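Local coordinates for 2-methyl-3-hydroxypyridine-5-carboxylic acid oxygenase (Mesorhizobium loti, PDB 3ALJ), which probably uses its FAD to add molecular oxygen to 2-methyl-3-hydroxypyridine-5-carboxylic acid and open the pyridine ring, a step of vitamin B6 breakdown, at residues A[189-193]-A[194-198]; A[327-330]-A[331-335]. All coordinates share one frame; numbering follows the deposited sequence.

In the fold
The two contacts lie on opposite sides of the chain's centre, their own centres about 43 Å apart, and share no element. Contact 1 is a turn at the periphery, between helix 188-191 and strand 199-203 of the seven-stranded sheet. Contact 2 is one stretch of the long helix 321-349, which packs on helix 300-314. Each is partly buried and has a tryptophan ring with an aliphatic carbon over one face. Their polar chemistry differs. In contact 1 an indole N-H faces backbone carbonyls through weak bonds. Contact 2 has regular helical bonds and a salt bridge on the partly exposed side.

Contact 1 (A[189-193]-A[194-198]); sequences KELGH and GEWDN
In both Leu-191 and Trp-196, CG is anti to the carbonyl carbon (chi1 -66° and -59°). With the chain bent back between them, this lays the indole against the leucine. CB of Leu-191 sits over the five-membered ring of Trp-196, 3.6 Å from its centroid, in a CH-pi contact. CD1 of Leu-191 reaches further along the same ring system, 3.8 Å from CD2 of Trp-196. The opposite face is met by the backbone of Gly-194, offset toward the rim.

The indole N-H points into the bend of the chain. Trp-196 NE1 makes three weak hydrogen bonds, to Leu-191 O at 3.3 Å, Gly-192 O at 3.1 Å and His-193 O at 3.2 Å. None is straight, so one N-H is shared among three carbonyls. Gly-192 O lies at the ring edge. Two glycines suit this turn. Gly-192 has positive phi where the helix ends, and a CB on Gly-194 would clash with Trp-196 CE2. A leucine in place of Trp-196 would probably leave the three carbonyls without their shared N-H and open a gap beside Leu-191.

Glu-195 to Asn-198 then form a type I beta turn. Trp-196 O is held by Tyr-214 OH from strand 211-216. The Trp-196 side chain also touches Phe-251. Leu-191, at the end of helix 188-191, packs on Pro-254 and Cys-255 of helix 253-260. The turn links that helix end to strand 199-203, which runs between strands 82-86 and 211-216 in the seven-stranded sheet.

Contact 2 (A[327-330]-A[331-335]); sequences AWET and RIRPI
Glu-329 and Arg-333 lie side by side and point the same way, four residues apart on the alpha-helix 321-349. This is an i to i+4 salt bridge. Glu-329 OE2 takes a hydrogen bond from Arg-333 NH1 at 3.0 Å, with an N-H...O angle of 162°. The oxygen lies at the guanidinium edge, in its plane. On the carboxylate the donor comes to the anti side, out of that plane. The two planes are turned 31° apart. Glu-329 has CG anti to the backbone N (chi1 -177°), which aligns it with Arg-333. Both chains are extended, and their aliphatic parts run alongside each other, with CG of Glu-329 3.9 Å from CD of Arg-333. Both groups have further partners. Glu-329 OE1 accepts from Trp-278 N, while Arg-333 reaches Asp-337 through NE and Leu-275 O through NH2. These bonds are likely to hold both flat groups against rotation.

On the buried side, Trp-328 and Ile-332 form the other i to i+4 pair. Their side chains cross at a slant. CG2 of Ile-332 stands over one face of the indole, toward its rim, in a CH-pi contact. The nearest ring atom is Trp-328 NE1, at 3.6 Å. This nitrogen gives its own hydrogen to Asn-307 O on helix 300-314, against which both residues pack.

Arg-331 bends at chi3 and makes a salt bridge with Asp-314. The backbone bonds are regular as far as Arg-333. Pro-334 has no N-H to give, and the helix is kinked there. Its CD sits 3.6 Å from Thr-330 O, where a donor would otherwise come.

Contact 1 (A[189-193]-A[194-198])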
ATOM      1  N   LYS A 189     -22.759 -14.101 -11.441  1.00 25.21           N
ATOM      2  CA  LYS A 189     -24.074 -14.543 -11.909  1.00 28.10           C
ATOM      3  C   LYS A 189     -25.003 -14.548 -10.695  1.00 26.29           C
ATOM      4  O   LYS A 189     -26.163 -14.088 -10.786  1.00 26.44           O
ATOM      5  CB  LYS A 189     -23.946 -15.958 -12.547  1.00 28.55           C
ATOM      6  CG  LYS A 189     -25.298 -16.701 -12.800  1.00 37.06           C
ATOM      7  CD  LYS A 189     -25.440 -17.956 -11.896  1.00 45.03           C
ATOM      8  CE  LYS A 189     -26.896 -18.505 -11.882  1.00 49.72           C
ATOM      9  NZ  LYS A 189     -27.735 -17.652 -10.951  1.00 52.55           N
ATOM     10  N   GLU A 190     -24.535 -15.111  -9.561  1.00 25.15           N
ATOM     11  CA  GLU A 190     -25.369 -15.273  -8.374  1.00 19.64           C
ATOM     12  C   GLU A 190     -25.735 -13.927  -7.714  1.00 20.92           C
ATOM     13  O   GLU A 190     -26.672 -13.837  -6.984  1.00 21.15           O
ATOM     14  CB  GLU A 190     -24.677 -16.154  -7.362  1.00 22.53           C
ATOM     15  CG  GLU A 190     -24.462 -17.551  -7.844  1.00 25.44           C
ATOM     16  CD  GLU A 190     -23.081 -17.802  -8.428  1.00 30.88           C
ATOM     17  OE1 GLU A 190     -22.427 -16.995  -9.177  1.00 26.27           O
ATOM     18  OE2 GLU A 190     -22.616 -18.905  -8.087  1.00 43.13           O
ATOM     19  N   LEU A 191     -24.969 -12.883  -8.018  1.00 18.15           N
ATOM     20  CA  LEU A 191     -25.316 -11.560  -7.491  1.00 17.76           C
ATOM     21  C   LEU A 191     -26.524 -10.940  -8.250  1.00 19.28           C
ATOM     22  O   LEU A 191     -27.128  -9.987  -7.765  1.00 18.26           O
ATOM     23  CB  LEU A 191     -24.134 -10.583  -7.553  1.00 19.93           C
ATOM     24  CG  LEU A 191     -22.975 -11.024  -6.605  1.00 15.92           C
ATOM     25  CD1 LEU A 191     -21.919  -9.935  -6.858  1.00 16.09           C
ATOM     26  CD2 LEU A 191     -23.335 -11.149  -5.145  1.00 16.88           C
ATOM     27  N   GLY A 192     -26.813 -11.434  -9.450  1.00 20.27           N
ATOM     28  CA  GLY A 192     -28.052 -11.020 -10.111  1.00 19.19           C
ATOM     29  C   GLY A 192     -27.917  -9.570 -10.585  1.00 21.81           C
ATOM     30  O   GLY A 192     -26.820  -9.066 -10.960  1.00 21.46           O
ATOM     31  N   HIS A 193     -29.048  -8.865 -10.628  1.00 20.99           N
ATOM     32  CA  HIS A 193     -29.044  -7.566 -11.214  1.00 19.21           C
ATOM     33  C   HIS A 193     -28.241  -6.569 -10.373  1.00 18.70           C
ATOM     34  O   HIS A 193     -28.369  -6.582  -9.157  1.00 21.48           O
ATOM     35  CB  HIS A 193     -30.497  -7.126 -11.319  1.00 19.75           C
ATOM     36  CG  HIS A 193     -30.674  -5.733 -11.783  1.00 21.34           C
ATOM     37  ND1 HIS A 193     -30.589  -5.395 -13.108  1.00 26.10           N
ATOM     38  CD2 HIS A 193     -30.919  -4.586 -11.100  1.00 24.65           C
ATOM     39  CE1 HIS A 193     -30.749  -4.090 -13.228  1.00 26.37           C
ATOM     40  NE2 HIS A 193     -30.976  -3.589 -12.036  1.00 30.31           N
ATOM     41  N   GLY A 194     -27.470  -5.742 -11.062  1.00 17.05           N
ATOM     42  CA  GLY A 194     -26.720  -4.672 -10.294  1.00 16.47           C
ATOM     43  C   GLY A 194     -25.599  -4.200 -11.143  1.00 17.73           C
ATOM     44  O   GLY A 194     -25.510  -4.493 -12.327  1.00 21.55           O
ATOM     45  N   GLU A 195     -24.653  -3.436 -10.537  1.00 14.67           N
ATOM     46  CA  GLU A 195     -23.429  -2.864 -11.218  1.00 13.98           C
ATOM     47  C   GLU A 195     -22.263  -3.466 -10.489  1.00 12.87           C
ATOM     48  O   GLU A 195     -21.511  -2.800  -9.774  1.00 12.45           O
ATOM     49  CB  GLU A 195     -23.402  -1.381 -11.173  1.00 14.31           C
ATOM     50  CG  GLU A 195     -24.592  -0.820 -11.962  1.00 18.87           C
ATOM     51  CD  GLU A 195     -24.638   0.690 -11.979  1.00 31.05           C
ATOM     52  OE1 GLU A 195     -23.652   1.426 -11.636  1.00 25.37           O
ATOM     53  OE2 GLU A 195     -25.663   1.186 -12.501  1.00 35.28           O
ATOM     54  N   TRP A 196     -22.129  -4.778 -10.663  1.00 12.50           N
ATOM     55  CA  TRP A 196     -21.199  -5.597  -9.861  1.00 12.24           C
ATOM     56  C   TRP A 196     -19.743  -5.524 -10.335  1.00 10.82           C
ATOM     57  O   TRP A 196     -18.943  -6.201  -9.706  1.00 12.30           O
ATOM     58  CB  TRP A 196     -21.733  -7.019  -9.732  1.00 12.87           C
ATOM     59  CG  TRP A 196     -23.081  -7.030  -9.088  1.00 11.15           C
ATOM     60  CD1 TRP A 196     -24.226  -7.542  -9.675  1.00 15.01           C
ATOM     61  CD2 TRP A 196     -23.470  -6.609  -7.773  1.00 10.17           C
ATOM     62  NE1 TRP A 196     -25.274  -7.458  -8.779  1.00 14.41           N
ATOM     63  CE2 TRP A 196     -24.861  -6.788  -7.643  1.00 13.75           C
ATOM     64  CE3 TRP A 196     -22.793  -5.902  -6.705  1.00 10.86           C
ATOM     65  CZ2 TRP A 196     -25.567  -6.511  -6.429  1.00 13.85           C
ATOM     66  CZ3 TRP A 196     -23.518  -5.580  -5.488  1.00 11.80           C
ATOM     67  CH2 TRP A 196     -24.891  -5.880  -5.397  1.00 15.06           C
ATOM     68  N   ASP A 197     -19.457  -4.772 -11.371  1.00 11.29           N
ATOM     69  CA  ASP A 197     -18.074  -4.434 -11.691  1.00 11.56           C
ATOM     70  C   ASP A 197     -17.575  -3.180 -10.979  1.00 10.81           C
ATOM     71  O   ASP A 197     -16.385  -2.877 -11.067  1.00 11.33           O
ATOM     72  CB  ASP A 197     -17.889  -4.343 -13.206  1.00 12.73           C
ATOM     73  CG  ASP A 197     -18.092  -5.672 -13.903  1.00 18.13           C
ATOM     74  OD1 ASP A 197     -17.913  -6.736 -13.334  1.00 22.66           O
ATOM     75  OD2 ASP A 197     -18.406  -5.536 -15.139  1.00 26.71           O
ATOM     76  N   ASN A 198     -18.482  -2.471 -10.316  1.00 10.29           N
ATOM     77  CA  ASN A 198     -18.086  -1.190  -9.680  1.00  9.90           C
ATOM     78  C   ASN A 198     -17.272  -1.533  -8.390  1.00  7.74           C
ATOM     79  O   ASN A 198     -17.474  -2.537  -7.737  1.00  9.55           O
ATOM     80  CB  ASN A 198     -19.324  -0.382  -9.182  1.00 10.37           C
ATOM     81  CG  ASN A 198     -20.200   0.194 -10.293  1.00 13.99           C
ATOM     82  OD1 ASN A 198     -21.262   0.837  -9.971  1.00 15.47           O
ATOM     83  ND2 ASN A 198     -19.847  -0.023 -11.501  1.00 15.09           N
TER

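Contact 2 (A[327-330]-A[331-335])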
ATOM      1  N   ALA A 327      18.294  15.843  -0.256  1.00 13.73           N
ATOM      2  CA  ALA A 327      17.511  16.555  -1.283  1.00 12.50           C
ATOM      3  C   ALA A 327      16.202  15.774  -1.533  1.00 10.18           C
ATOM      4  O   ALA A 327      15.177  16.384  -1.813  1.00 13.86           O
ATOM      5  CB  ALA A 327      18.325  16.624  -2.556  1.00 13.72           C
ATOM      6  N   TRP A 328      16.327  14.448  -1.484  1.00 11.84           N
ATOM      7  CA  TRP A 328      15.119  13.602  -1.761  1.00 12.00           C
ATOM      8  C   TRP A 328      14.024  13.844  -0.755  1.00 11.00           C
ATOM      9  O   TRP A 328      12.857  14.104  -1.137  1.00 10.52           O
ATOM     10  CB  TRP A 328      15.558  12.172  -1.643  1.00 10.22           C
ATOM     11  CG  TRP A 328      14.455  11.133  -1.473  1.00  9.99           C
ATOM     12  CD1 TRP A 328      13.533  10.710  -2.441  1.00 11.78           C
ATOM     13  CD2 TRP A 328      14.228  10.344  -0.277  1.00  9.86           C
ATOM     14  NE1 TRP A 328      12.699   9.724  -1.870  1.00 10.09           N
ATOM     15  CE2 TRP A 328      13.122   9.528  -0.563  1.00  8.74           C
ATOM     16  CE3 TRP A 328      14.820  10.297   1.017  1.00  9.27           C
ATOM     17  CZ2 TRP A 328      12.685   8.546   0.322  1.00  9.91           C
ATOM     18  CZ3 TRP A 328      14.323   9.374   1.930  1.00 11.31           C
ATOM     19  CH2 TRP A 328      13.217   8.582   1.588  1.00 12.51           C
ATOM     20  N   GLU A 329      14.324  13.752   0.537  1.00 10.24           N
ATOM     21  CA  GLU A 329      13.297  14.058   1.521  1.00  9.93           C
ATOM     22  C   GLU A 329      12.675  15.451   1.356  1.00 12.35           C
ATOM     23  O   GLU A 329      11.462  15.662   1.411  1.00 12.94           O
ATOM     24  CB  GLU A 329      13.772  13.789   2.982  1.00 10.73           C
ATOM     25  CG  GLU A 329      12.720  14.030   4.027  1.00 10.75           C
ATOM     26  CD  GLU A 329      13.199  13.801   5.474  1.00 12.94           C
ATOM     27  OE1 GLU A 329      14.277  13.289   5.689  1.00 14.19           O
ATOM     28  OE2 GLU A 329      12.442  14.285   6.329  1.00 15.83           O
ATOM     29  N   THR A 330      13.583  16.412   1.195  1.00 12.42           N
ATOM     30  CA  THR A 330      13.092  17.789   1.030  1.00 12.52           C
ATOM     31  C   THR A 330      12.102  17.898  -0.163  1.00 13.63           C
ATOM     32  O   THR A 330      11.099  18.614  -0.076  1.00 14.34           O
ATOM     33  CB  THR A 330      14.335  18.724   0.770  1.00 13.12           C
ATOM     34  OG1 THR A 330      15.051  18.741   2.002  1.00 15.70           O
ATOM     35  CG2 THR A 330      13.844  20.205   0.493  1.00 16.50           C
ATOM     36  N   ARG A 331      12.426  17.233  -1.281  1.00 11.97           N
ATOM     37  CA  ARG A 331      11.609  17.338  -2.500  1.00 12.14           C
ATOM     38  C   ARG A 331      10.251  16.638  -2.381  1.00 13.15           C
ATOM     39  O   ARG A 331       9.240  17.116  -2.778  1.00 15.21           O
ATOM     40  CB  ARG A 331      12.414  16.679  -3.652  1.00 13.36           C
ATOM     41  CG  ARG A 331      11.684  16.733  -4.983  1.00 15.08           C
ATOM     42  CD  ARG A 331      12.600  16.352  -6.062  1.00 15.36           C
ATOM     43  NE  ARG A 331      13.012  14.933  -6.109  1.00 11.12           N
ATOM     44  CZ  ARG A 331      12.370  13.984  -6.829  1.00 10.80           C
ATOM     45  NH1 ARG A 331      11.232  14.308  -7.453  1.00 12.36           N
ATOM     46  NH2 ARG A 331      12.831  12.682  -6.909  1.00 10.61           N
ATOM     47  N   ILE A 332      10.319  15.413  -1.794  1.00 11.41           N
ATOM     48  CA  ILE A 332       9.148  14.536  -1.935  1.00 11.55           C
ATOM     49  C   ILE A 332       8.312  14.426  -0.670  1.00  9.71           C
ATOM     50  O   ILE A 332       7.107  14.068  -0.708  1.00 11.01           O
ATOM     51  CB  ILE A 332       9.691  13.074  -2.416  1.00 12.48           C
ATOM     52  CG1 ILE A 332       8.668  12.512  -3.280  1.00 14.26           C
ATOM     53  CG2 ILE A 332      10.113  12.099  -1.203  1.00 13.92           C
ATOM     54  CD1 ILE A 332       8.683  13.246  -4.744  1.00 18.70           C
ATOM     55  N   ARG A 333       8.886  14.675   0.528  1.00 10.39           N
ATOM     56  CA  ARG A 333       8.142  14.407   1.745  1.00 11.04           C
ATOM     57  C   ARG A 333       6.868  15.200   1.877  1.00 11.22           C
ATOM     58  O   ARG A 333       5.888  14.669   2.371  1.00 12.20           O
ATOM     59  CB  ARG A 333       9.021  14.418   2.990  1.00 11.08           C
ATOM     60  CG  ARG A 333       8.258  14.432   4.247  1.00 16.28           C
ATOM     61  CD  ARG A 333       9.137  14.515   5.483  1.00 15.24           C
ATOM     62  NE  ARG A 333       8.294  14.294   6.520  1.00 16.67           N
ATOM     63  CZ  ARG A 333       8.634  13.953   7.708  1.00 16.27           C
ATOM     64  NH1 ARG A 333       9.941  13.865   8.004  1.00 13.55           N
ATOM     65  NH2 ARG A 333       7.686  13.780   8.594  1.00 20.08           N
ATOM     66  N   PRO A 334       6.825  16.476   1.444  1.00 10.50           N
ATOM     67  CA  PRO A 334       5.587  17.199   1.682  1.00 10.78           C
ATOM     68  C   PRO A 334       4.316  16.580   1.073  1.00 10.59           C
ATOM     69  O   PRO A 334       3.234  16.643   1.681  1.00 12.43           O
ATOM     70  CB  PRO A 334       5.855  18.616   1.119  1.00 12.57           C
ATOM     71  CG  PRO A 334       7.370  18.773   1.329  1.00 12.38           C
ATOM     72  CD  PRO A 334       7.907  17.388   0.935  1.00 12.67           C
ATOM     73  N   ILE A 335       4.440  15.972  -0.096  1.00 12.86           N
ATOM     74  CA  ILE A 335       3.273  15.295  -0.697  1.00 11.31           C
ATOM     75  C   ILE A 335       2.760  14.183   0.274  1.00 10.03           C
ATOM     76  O   ILE A 335       1.560  13.985   0.488  1.00 11.87           O
ATOM     77  CB  ILE A 335       3.662  14.674  -2.058  1.00 12.37           C
ATOM     78  CG1 ILE A 335       4.377  15.790  -2.944  1.00 16.73           C
ATOM     79  CG2 ILE A 335       2.432  14.019  -2.649  1.00 16.01           C
ATOM     80  CD1 ILE A 335       4.859  15.173  -4.252  1.00 20.03           C
TER